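Local coordinates for protein unsaturated glucuronyl hydrolase (Streptococcus agalactiae, PDB 2ZZR) that hydrolyses unsaturated glycosaminoglycan disaccharides, such as those of chondroitin and hyaluronan, releasing the unsaturated uronic acid, at residues T307-L318 against Y331-L342. Residues are numbered along the deposited sequence; the frame is centred on the assembly and turned at random.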
loop_
_atom_site.group_PDB
_atom_site.type_symbol
_atom_site.label_atom_id
_atom_site.label_comp_id
_atom_site.label_asym_id
_atom_site.label_seq_id
_atom_site.Cartn_x
_atom_site.Cartn_y
_atom_site.Cartn_z
ATOM N N THR A 307 7.930 -5.159 1.773
ATOM C CA THR A 307 8.358 -5.062 3.162
ATOM C C THR A 307 7.984 -3.693 3.765
ATOM O O THR A 307 7.486 -3.631 4.897
ATOM C CB THR A 307 9.864 -5.412 3.296
ATOM O OG1 THR A 307 10.046 -6.789 2.923
ATOM C CG2 THR A 307 10.350 -5.235 4.734
ATOM N N ALA A 308 8.178 -2.616 3.003
ATOM C CA ALA A 308 7.772 -1.282 3.459
ATOM C C ALA A 308 6.270 -1.227 3.766
ATOM O O ALA A 308 5.856 -0.712 4.809
ATOM C CB ALA A 308 8.135 -0.227 2.434
ATOM N N THR A 309 5.473 -1.788 2.862
ATOM C CA THR A 309 4.011 -1.840 3.009
ATOM C C THR A 309 3.598 -2.660 4.241
ATOM O O THR A 309 2.720 -2.239 5.011
ATOM C CB THR A 309 3.367 -2.395 1.712
ATOM O OG1 THR A 309 3.798 -1.587 0.608
ATOM C CG2 THR A 309 1.844 -2.353 1.775
ATOM N N ALA A 310 4.247 -3.805 4.442
ATOM C CA ALA A 310 3.980 -4.651 5.612
ATOM C C ALA A 310 4.325 -3.950 6.931
ATOM O O ALA A 310 3.615 -4.111 7.931
ATOM C CB ALA A 310 4.720 -5.987 5.502
ATOM N N VAL A 311 5.409 -3.176 6.932
ATOM C CA VAL A 311 5.777 -2.409 8.126
ATOM C C VAL A 311 4.644 -1.446 8.502
ATOM O O VAL A 311 4.238 -1.398 9.669
ATOM C CB VAL A 311 7.133 -1.671 7.972
ATOM C CG1 VAL A 311 7.309 -0.627 9.090
ATOM C CG2 VAL A 311 8.295 -2.670 8.004
ATOM N N CYS A 312 4.132 -0.696 7.526
ATOM C CA CYS A 312 3.005 0.224 7.768
ATOM C C CYS A 312 1.791 -0.514 8.328
ATOM O O CYS A 312 1.149 -0.033 9.276
ATOM C CB CYS A 312 2.623 0.980 6.491
ATOM S SG CYS A 312 3.920 2.085 5.901
ATOM N N GLY A 313 1.499 -1.683 7.752
ATOM C CA GLY A 313 0.361 -2.506 8.183
ATOM C C GLY A 313 0.492 -2.995 9.616
ATOM O O GLY A 313 -0.467 -2.944 10.390
ATOM N N ILE A 314 1.676 -3.475 9.967
ATOM C CA ILE A 314 1.933 -3.957 11.324
ATOM C C ILE A 314 1.825 -2.780 12.307
ATOM O O ILE A 314 1.176 -2.888 13.354
ATOM C CB ILE A 314 3.315 -4.660 11.427
ATOM C CG1 ILE A 314 3.326 -5.948 10.586
ATOM C CG2 ILE A 314 3.656 -4.983 12.890
ATOM C CD1 ILE A 314 4.717 -6.542 10.402
ATOM N N HIS A 315 2.439 -1.652 11.950
ATOM C CA HIS A 315 2.376 -0.453 12.785
ATOM C C HIS A 315 0.926 -0.047 13.055
ATOM O O HIS A 315 0.547 0.233 14.203
ATOM C CB HIS A 315 3.145 0.702 12.129
ATOM C CG HIS A 315 3.156 1.954 12.953
ATOM N ND1 HIS A 315 4.158 2.249 13.852
ATOM C CD2 HIS A 315 2.275 2.976 13.019
ATOM C CE1 HIS A 315 3.891 3.406 14.437
ATOM N NE2 HIS A 315 2.753 3.866 13.950
ATOM N N GLU A 316 0.120 -0.034 11.998
ATOM C CA GLU A 316 -1.300 0.297 12.115
ATOM C C GLU A 316 -2.077 -0.660 13.027
ATOM O O GLU A 316 -2.782 -0.216 13.937
ATOM C CB GLU A 316 -1.951 0.374 10.728
ATOM C CG GLU A 316 -3.405 0.857 10.741
ATOM C CD GLU A 316 -3.561 2.263 11.328
ATOM O OE1 GLU A 316 -4.671 2.564 11.818
ATOM O OE2 GLU A 316 -2.587 3.062 11.295
ATOM N N MET A 317 -1.948 -1.964 12.785
ATOM C CA MET A 317 -2.690 -2.958 13.571
ATOM C C MET A 317 -2.348 -2.905 15.062
ATOM O O MET A 317 -3.213 -3.129 15.910
ATOM C CB MET A 317 -2.434 -4.368 13.046
ATOM C CG MET A 317 -3.349 -5.438 13.665
ATOM S SD MET A 317 -4.964 -5.571 12.860
ATOM C CE MET A 317 -5.902 -4.320 13.727
ATOM N N LEU A 318 -1.082 -2.611 15.359
ATOM C CA LEU A 318 -0.581 -2.560 16.733
ATOM C C LEU A 318 -1.247 -1.473 17.568
ATOM O O LEU A 318 -1.217 -1.518 18.803
ATOM C CB LEU A 318 0.942 -2.377 16.742
ATOM C CG LEU A 318 1.826 -3.590 17.071
ATOM C CD1 LEU A 318 1.160 -4.944 16.800
ATOM C CD2 LEU A 318 3.168 -3.476 16.362
ATOM N N TYR A 331 5.331 -8.740 17.070
ATOM C CA TYR A 331 5.015 -7.850 15.944
ATOM C C TYR A 331 5.743 -6.515 16.048
ATOM O O TYR A 331 6.272 -6.017 15.052
ATOM C CB TYR A 331 3.508 -7.601 15.814
ATOM C CG TYR A 331 2.669 -8.786 15.371
ATOM C CD1 TYR A 331 1.494 -9.108 16.048
ATOM C CD2 TYR A 331 3.032 -9.568 14.266
ATOM C CE1 TYR A 331 0.692 -10.180 15.647
ATOM C CE2 TYR A 331 2.232 -10.653 13.857
ATOM C CZ TYR A 331 1.071 -10.949 14.554
ATOM O OH TYR A 331 0.276 -12.009 14.177
ATOM N N LYS A 332 5.777 -5.936 17.246
ATOM C CA LYS A 332 6.483 -4.672 17.452
ATOM C C LYS A 332 7.956 -4.809 17.073
ATOM O O LYS A 332 8.508 -3.980 16.346
ATOM C CB LYS A 332 6.353 -4.192 18.902
ATOM C CG LYS A 332 7.078 -2.880 19.194
ATOM C CD LYS A 332 7.463 -2.794 20.670
ATOM C CE LYS A 332 8.331 -1.572 20.949
ATOM N NZ LYS A 332 7.533 -0.320 20.965
ATOM N N TYR A 333 8.589 -5.863 17.571
ATOM C CA TYR A 333 9.993 -6.083 17.288
ATOM C C TYR A 333 10.214 -6.452 15.829
ATOM O O TYR A 333 11.200 -6.025 15.236
ATOM C CB TYR A 333 10.595 -7.103 18.257
ATOM C CG TYR A 333 11.020 -6.447 19.546
ATOM C CD1 TYR A 333 10.086 -6.152 20.547
ATOM C CD2 TYR A 333 12.347 -6.073 19.749
ATOM C CE1 TYR A 333 10.472 -5.524 21.729
ATOM C CE2 TYR A 333 12.745 -5.444 20.926
ATOM C CZ TYR A 333 11.802 -5.171 21.909
ATOM O OH TYR A 333 12.196 -4.549 23.069
ATOM N N ALA A 334 9.275 -7.195 15.251
ATOM C CA ALA A 334 9.324 -7.546 13.827
ATOM C C ALA A 334 9.344 -6.307 12.936
ATOM O O ALA A 334 10.181 -6.199 12.048
ATOM C CB ALA A 334 8.171 -8.470 13.447
ATOM N N MET A 335 8.441 -5.359 13.173
ATOM C CA MET A 335 8.406 -4.163 12.324
ATOM C C MET A 335 9.658 -3.290 12.483
ATOM O O MET A 335 10.127 -2.703 11.513
ATOM C CB MET A 335 7.111 -3.362 12.506
ATOM C CG MET A 335 6.951 -2.682 13.842
ATOM S SD MET A 335 5.513 -1.609 13.831
ATOM C CE MET A 335 5.721 -0.870 15.462
ATOM N N HIS A 336 10.203 -3.228 13.697
ATOM C CA HIS A 336 11.475 -2.539 13.940
ATOM C C HIS A 336 12.642 -3.175 13.177
ATOM O O HIS A 336 13.446 -2.451 12.580
ATOM C CB HIS A 336 11.791 -2.491 15.435
ATOM C CG HIS A 336 11.190 -1.315 16.142
ATOM N ND1 HIS A 336 9.870 -1.272 16.533
ATOM C CD2 HIS A 336 11.737 -0.142 16.535
ATOM C CE1 HIS A 336 9.631 -0.125 17.145
ATOM N NE2 HIS A 336 10.748 0.577 17.161
ATOM N N THR A 337 12.725 -4.509 13.206
ATOM C CA THR A 337 13.794 -5.235 12.517
ATOM C C THR A 337 13.712 -5.025 11.004
ATOM O O THR A 337 14.728 -4.773 10.348
ATOM C CB THR A 337 13.748 -6.749 12.819
ATOM O OG1 THR A 337 13.556 -6.955 14.223
ATOM C CG2 THR A 337 15.046 -7.421 12.390
ATOM N N MET A 338 12.497 -5.128 10.468
ATOM C CA MET A 338 12.240 -4.967 9.040
ATOM C C MET A 338 12.578 -3.550 8.584
ATOM O O MET A 338 13.279 -3.360 7.588
ATOM C CB MET A 338 10.782 -5.315 8.729
ATOM C CG MET A 338 10.421 -6.782 9.018
ATOM S SD MET A 338 8.643 -7.037 9.248
ATOM C CE MET A 338 8.120 -7.042 7.541
ATOM N N LEU A 339 12.095 -2.554 9.327
ATOM C CA LEU A 339 12.381 -1.166 8.992
ATOM C C LEU A 339 13.874 -0.851 9.137
ATOM O O LEU A 339 14.437 -0.125 8.312
ATOM C CB LEU A 339 11.522 -0.206 9.824
ATOM C CG LEU A 339 11.558 1.288 9.461
ATOM C CD1 LEU A 339 11.292 1.566 7.967
ATOM C CD2 LEU A 339 10.578 2.060 10.329
ATOM N N ARG A 340 14.506 -1.395 10.178
ATOM C CA ARG A 340 15.953 -1.224 10.359
ATOM C C ARG A 340 16.714 -1.708 9.124
ATOM O O ARG A 340 17.582 -1.002 8.613
ATOM C CB ARG A 340 16.468 -1.954 11.602
ATOM C CG ARG A 340 17.985 -1.807 11.782
ATOM C CD ARG A 340 18.516 -2.514 13.019
ATOM N NE ARG A 340 18.065 -1.895 14.266
ATOM C CZ ARG A 340 18.511 -0.735 14.748
ATOM N NH1 ARG A 340 19.426 -0.033 14.090
ATOM N NH2 ARG A 340 18.035 -0.269 15.895
ATOM N N SER A 341 16.374 -2.907 8.649
ATOM C CA SER A 341 17.004 -3.457 7.450
ATOM C C SER A 341 16.785 -2.572 6.224
ATOM O O SER A 341 17.715 -2.348 5.446
ATOM C CB SER A 341 16.521 -4.875 7.173
ATOM O OG SER A 341 17.125 -5.787 8.071
ATOM N N LEU A 342 15.567 -2.053 6.057
ATOM C CA LEU A 342 15.305 -1.143 4.946
ATOM C C LEU A 342 16.213 0.089 5.020
ATOM O O LEU A 342 16.856 0.456 4.033
ATOM C CB LEU A 342 13.827 -0.742 4.886
ATOM C CG LEU A 342 12.822 -1.843 4.532
ATOM C CD1 LEU A 342 11.417 -1.272 4.520
ATOM C CD2 LEU A 342 13.136 -2.508 3.183
#
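Met335 lays its extended chain across helix 307-318 as a knob into the hole formed by Val311, Ile314, His315 and Leu318. This is an antiparallel helical hairpin of the (alpha/alpha)6 barrel of glycoside hydrolase family 88; the axes of the two segments approach to 9.4 Å at 152°. Placing CG between backbone N and carbonyl carbon (chi1 69°) sends the Met335 sulfur over the backbone of His315, SD to CA 3.5 Å. The same sulfur lies at the edge of the imidazole, and CE reaches His315 ND1 (3.8 Å). Met338 is the second knob, seated among Thr307, Ala310, Val311 and Ile314; its chain bends at chi3 (79°), bringing CE to Ala310 CB and Thr307 CG2, while CB packs on Val311 CG2 at 3.7 Å. Ile314 lines both holes: its CG2 packs against Tyr331 O (3.5 Å) and Met335 CB, and its CD1 lies by Met338 SD. No hydrogen bond joins the segments; polar ends turn elsewhere, Tyr331 OH to Asn276 and Thr307 OG1 to Ser288. Helix 376-390 packs against Val311 and His315. The Ala308 side chain lies about 9 Å from those of Arg246 and Trp250, probable substrate-binding residues; Leu342 CD1 rests 3.8 Å from Ala308 CA.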